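Side-chain contacts in RNA-dependent RNA Polymerase (Bombyx mori cytoplasmic polyhedrosis virus, PDB 6TZ0), which catalyses RNA-templated RNA synthesis, making plus strands by fully conservative transcription and probably, after core assembly, synthesising the complementary minus strands of the double-stranded genome: residues A[894-897]-A[898-901]; A[1141-1144]-A[1145-1149]. All blocks are in the same frame, centred on the assembly; numbering follows the deposited sequence.

Contact 1 (A[894-897]-A[898-901])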
loop_
_atom_site.group_PDB
_atom_site.type_symbol
_atom_site.label_atom_id
_atom_site.label_comp_id
_atom_site.label_asym_id
_atom_site.label_seq_id
_atom_site.Cartn_x
_atom_site.Cartn_y
_atom_site.Cartn_z
ATOM N N ASP A 894 -2.403 35.704 39.739
ATOM C CA ASP A 894 -1.636 36.005 38.535
ATOM C C ASP A 894 -0.179 36.363 38.814
ATOM O O ASP A 894 0.643 36.304 37.894
ATOM C CB ASP A 894 -2.317 37.141 37.776
ATOM C CG ASP A 894 -3.638 36.722 37.175
ATOM O OD1 ASP A 894 -3.760 35.546 36.778
ATOM O OD2 ASP A 894 -4.564 37.557 37.120
ATOM N N ASP A 895 0.162 36.721 40.051
ATOM C CA ASP A 895 1.545 37.060 40.374
ATOM C C ASP A 895 2.427 35.816 40.361
ATOM O O ASP A 895 3.507 35.812 39.754
ATOM C CB ASP A 895 1.597 37.752 41.738
ATOM C CG ASP A 895 2.925 38.441 42.009
ATOM O OD1 ASP A 895 3.820 38.441 41.136
ATOM O OD2 ASP A 895 3.076 38.987 43.121
ATOM N N LEU A 896 1.981 34.752 41.032
ATOM C CA LEU A 896 2.729 33.502 41.033
ATOM C C LEU A 896 2.723 32.851 39.657
ATOM O O LEU A 896 3.709 32.219 39.267
ATOM C CB LEU A 896 2.150 32.559 42.083
ATOM C CG LEU A 896 2.884 31.241 42.311
ATOM C CD1 LEU A 896 4.288 31.539 42.756
ATOM C CD2 LEU A 896 2.169 30.406 43.351
ATOM N N LEU A 897 1.638 33.021 38.904
ATOM C CA LEU A 897 1.581 32.508 37.541
ATOM C C LEU A 897 2.492 33.304 36.613
ATOM O O LEU A 897 2.949 32.778 35.593
ATOM C CB LEU A 897 0.134 32.537 37.035
ATOM C CG LEU A 897 -0.859 31.384 37.271
ATOM C CD1 LEU A 897 -0.474 30.178 36.478
ATOM C CD2 LEU A 897 -0.990 30.975 38.725
ATOM N N HIS A 898 2.765 34.567 36.953
ATOM C CA HIS A 898 3.711 35.379 36.198
ATOM C C HIS A 898 5.154 35.014 36.521
ATOM O O HIS A 898 6.008 35.007 35.629
ATOM C CB HIS A 898 3.470 36.862 36.483
ATOM C CG HIS A 898 4.428 37.776 35.785
ATOM N ND1 HIS A 898 4.329 38.074 34.444
ATOM C CD2 HIS A 898 5.516 38.440 36.237
ATOM C CE1 HIS A 898 5.310 38.888 34.101
ATOM N NE2 HIS A 898 6.045 39.126 35.171
ATOM N N GLU A 899 5.441 34.714 37.790
ATOM C CA GLU A 899 6.815 34.418 38.189
ATOM C C GLU A 899 7.296 33.075 37.649
ATOM O O GLU A 899 8.504 32.873 37.491
ATOM C CB GLU A 899 6.929 34.467 39.711
ATOM C CG GLU A 899 6.769 35.877 40.252
ATOM C CD GLU A 899 6.749 35.945 41.764
ATOM O OE1 GLU A 899 6.716 34.884 42.412
ATOM O OE2 GLU A 899 6.759 37.070 42.305
ATOM N N TYR A 900 6.380 32.150 37.362
ATOM C CA TYR A 900 6.740 30.938 36.639
ATOM C C TYR A 900 6.685 31.112 35.129
ATOM O O TYR A 900 7.188 30.250 34.405
ATOM C CB TYR A 900 5.826 29.773 37.015
ATOM C CG TYR A 900 6.062 29.139 38.362
ATOM C CD1 TYR A 900 7.120 28.271 38.560
ATOM C CD2 TYR A 900 5.188 29.358 39.415
ATOM C CE1 TYR A 900 7.327 27.672 39.783
ATOM C CE2 TYR A 900 5.389 28.762 40.640
ATOM C CZ TYR A 900 6.453 27.921 40.818
ATOM O OH TYR A 900 6.647 27.332 42.040
ATOM N N GLY A 901 6.070 32.178 34.636
ATOM C CA GLY A 901 6.046 32.419 33.209
ATOM C C GLY A 901 4.936 31.725 32.459
ATOM O O GLY A 901 5.075 31.475 31.259
#
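Leu896 and Tyr900, one helical turn apart, lie side by side and point the same way, and this pair makes the apolar part of the contact. CD1 of Leu896 approaches CE2 of Tyr900 at 3.7 Å. Leu896 swings its CG opposite the backbone N (chi1 -175°), which sends CD1 toward the ring. Leu896 O sits at the edge of the Tyr900 ring, close to its plane and nearest CD2 (3.2 Å), while the phenol OH is hydrogen-bonded to Glu851 O and the ring meets Phe850 edge to face.

Backbone bonds hold the turn. Glu899 N donates to Asp895 O at 3.0 Å, and Tyr900 N to Leu896 O at 3.3 Å. The helix closes in a Schellman motif, in which Gly901, at positive phi (86°), directs its N to His898 O (3.0 Å) and Phe902 N reaches Leu897 O.

The acidic pair is of another kind. Asp895 OD1 and Glu899 OE2 stand 3.4 Å apart, their carboxylate planes 67° from each other. Asp895 has a long, weak ion pair with Arg853, and Glu899 one with Arg20. The exposed carboxylates would probably repel if both are charged, an effect the distant arginines may soften; backbone bonds and Leu896–Tyr900 packing supply attraction within the turn.

Contact 2 (A[1141-1144]-A[1145-1149])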
loop_
_atom_site.group_PDB
_atom_site.type_symbol
_atom_site.label_atom_id
_atom_site.label_comp_id
_atom_site.label_asym_id
_atom_site.label_seq_id
_atom_site.Cartn_x
_atom_site.Cartn_y
_atom_site.Cartn_z
ATOM N N TYR A 1141 -11.761 15.902 28.234
ATOM C CA TYR A 1141 -10.442 15.305 28.393
ATOM C C TYR A 1141 -10.118 14.396 27.210
ATOM O O TYR A 1141 -10.999 13.991 26.451
ATOM C CB TYR A 1141 -10.342 14.529 29.708
ATOM C CG TYR A 1141 -11.278 13.345 29.848
ATOM C CD1 TYR A 1141 -12.558 13.502 30.355
ATOM C CD2 TYR A 1141 -10.864 12.065 29.513
ATOM C CE1 TYR A 1141 -13.399 12.425 30.498
ATOM C CE2 TYR A 1141 -11.699 10.987 29.655
ATOM C CZ TYR A 1141 -12.967 11.173 30.144
ATOM O OH TYR A 1141 -13.810 10.105 30.290
ATOM N N VAL A 1142 -8.828 14.085 27.056
ATOM C CA VAL A 1142 -8.331 13.232 25.976
ATOM C C VAL A 1142 -7.352 12.221 26.563
ATOM O O VAL A 1142 -6.356 12.611 27.184
ATOM C CB VAL A 1142 -7.643 14.039 24.857
ATOM C CG1 VAL A 1142 -7.011 13.111 23.849
ATOM C CG2 VAL A 1142 -8.618 14.955 24.141
ATOM N N LEU A 1143 -7.629 10.932 26.366
ATOM C CA LEU A 1143 -6.662 9.858 26.580
ATOM C C LEU A 1143 -6.394 9.150 25.255
ATOM O O LEU A 1143 -6.849 9.578 24.195
ATOM C CB LEU A 1143 -7.134 8.842 27.623
ATOM C CG LEU A 1143 -6.940 9.122 29.117
ATOM C CD1 LEU A 1143 -5.520 9.577 29.402
ATOM C CD2 LEU A 1143 -7.940 10.077 29.673
ATOM N N SER A 1144 -5.652 8.052 25.322
ATOM C CA SER A 1144 -5.270 7.289 24.145
ATOM C C SER A 1144 -5.292 5.801 24.459
ATOM O O SER A 1144 -5.051 5.402 25.602
ATOM C CB SER A 1144 -3.872 7.702 23.660
ATOM O OG SER A 1144 -3.472 6.951 22.530
ATOM N N PRO A 1145 -5.605 4.957 23.471
ATOM C CA PRO A 1145 -5.596 3.508 23.723
ATOM C C PRO A 1145 -4.213 2.924 23.957
ATOM O O PRO A 1145 -4.099 1.944 24.701
ATOM C CB PRO A 1145 -6.244 2.931 22.459
ATOM C CG PRO A 1145 -7.065 4.037 21.926
ATOM C CD PRO A 1145 -6.302 5.284 22.216
ATOM N N ARG A 1146 -3.162 3.471 23.342
ATOM C CA ARG A 1146 -1.809 3.031 23.668
ATOM C C ARG A 1146 -1.389 3.476 25.057
ATOM O O ARG A 1146 -0.504 2.861 25.657
ATOM C CB ARG A 1146 -0.811 3.563 22.641
ATOM C CG ARG A 1146 -0.981 2.990 21.262
ATOM C CD ARG A 1146 -0.526 1.551 21.246
ATOM N NE ARG A 1146 -0.668 0.941 19.931
ATOM C CZ ARG A 1146 -0.427 -0.339 19.684
ATOM N NH1 ARG A 1146 -0.582 -0.819 18.460
ATOM N NH2 ARG A 1146 -0.028 -1.138 20.663
ATOM N N GLN A 1147 -2.006 4.533 25.571
ATOM C CA GLN A 1147 -1.694 5.038 26.898
ATOM C C GLN A 1147 -2.379 4.196 27.970
ATOM O O GLN A 1147 -1.759 3.819 28.968
ATOM C CB GLN A 1147 -2.120 6.505 26.980
ATOM C CG GLN A 1147 -1.666 7.246 28.210
ATOM C CD GLN A 1147 -2.092 8.695 28.195
ATOM O OE1 GLN A 1147 -2.839 9.122 27.318
ATOM N NE2 GLN A 1147 -1.602 9.464 29.153
ATOM N N LEU A 1148 -3.666 3.914 27.781
ATOM C CA LEU A 1148 -4.451 3.068 28.683
ATOM C C LEU A 1148 -4.596 1.679 28.064
ATOM O O LEU A 1148 -5.676 1.258 27.655
ATOM C CB LEU A 1148 -5.818 3.706 28.948
ATOM C CG LEU A 1148 -6.115 4.806 29.981
ATOM C CD1 LEU A 1148 -6.063 4.329 31.388
ATOM C CD2 LEU A 1148 -5.157 5.953 29.868
ATOM N N PHE A 1149 -3.475 0.962 28.002
ATOM C CA PHE A 1149 -3.399 -0.258 27.199
ATOM C C PHE A 1149 -4.090 -1.435 27.887
ATOM O O PHE A 1149 -5.039 -2.005 27.346
ATOM C CB PHE A 1149 -1.929 -0.558 26.901
ATOM C CG PHE A 1149 -1.688 -1.734 26.001
ATOM C CD1 PHE A 1149 -1.823 -1.613 24.630
ATOM C CD2 PHE A 1149 -1.267 -2.940 26.521
ATOM C CE1 PHE A 1149 -1.583 -2.691 23.800
ATOM C CE2 PHE A 1149 -1.024 -4.015 25.699
ATOM C CZ PHE A 1149 -1.183 -3.892 24.336
#
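The carbonyl oxygen of Ser1144 accepts two backbone N-H groups from the turn that follows it. The stronger bond comes from Leu1148 N at 3.0 Å and is nearly straight, with an N-H...O angle of 168°; the donor is tilted only slightly from the carbonyl plane. Gln1147 N lies at 3.2 Å from the same Ser1144 O, but that bond is too bent to be more than weak. The backbone of 1145-1147 coils as a helix would, but no run of helical bonds follows; the i+4 to i bond from Leu1148 N to Ser1144 O closes one alpha-turn.

Side chains pack on one side of this turn around Leu1143. Its CD1 touches CD2 of Leu1148 at 3.7 Å, the two side chains crossing at a slant, and it also meets the amide end of Gln1147, whose OE1 comes to 3.4 Å of Leu1143 CD1. Here the side chains cross at about a right angle. Gln1147 gets there as an arm fully extended beyond CG, with chi1 at -170°, which carries the amide back past Ser1144 to the leucine methyl. Its NE2 is hydrogen-bonded to the carbonyl oxygens of Met863 and Thr865, two acceptors that probably fix the amide's rotation, with OE1 the amide atom nearest the methyl.

The turn continues from strand 1141-1142, which pairs antiparallel with strand 867-868. Leu1148 packs on Tyr1183 and Leu1187 of helix 1174-1188, while Arg1146 and Gln1147 touch Asp766 and Asp765, respectively, at the end of helix 754-766.

In the fold
Both contacts are local, lie in the C-terminal region and stand away from the metal- and nucleotide-binding residues. They share no element: their centres are 31 Å apart and their nearest atoms about 20 Å. Contact 1 is peripheral, 38 Å from the centre of the chain, and contact 2 lies deeper, at 15 Å, though each is only partly buried. The first ends a regular helix, whereas the second turns the chain after a short strand. In both, a neutral side-chain group is bonded to backbone carbonyl oxygen, a phenol in 894-901 and an amide in 1141-1149, but contact 1 adds an exposed acidic pair that contact 2 lacks.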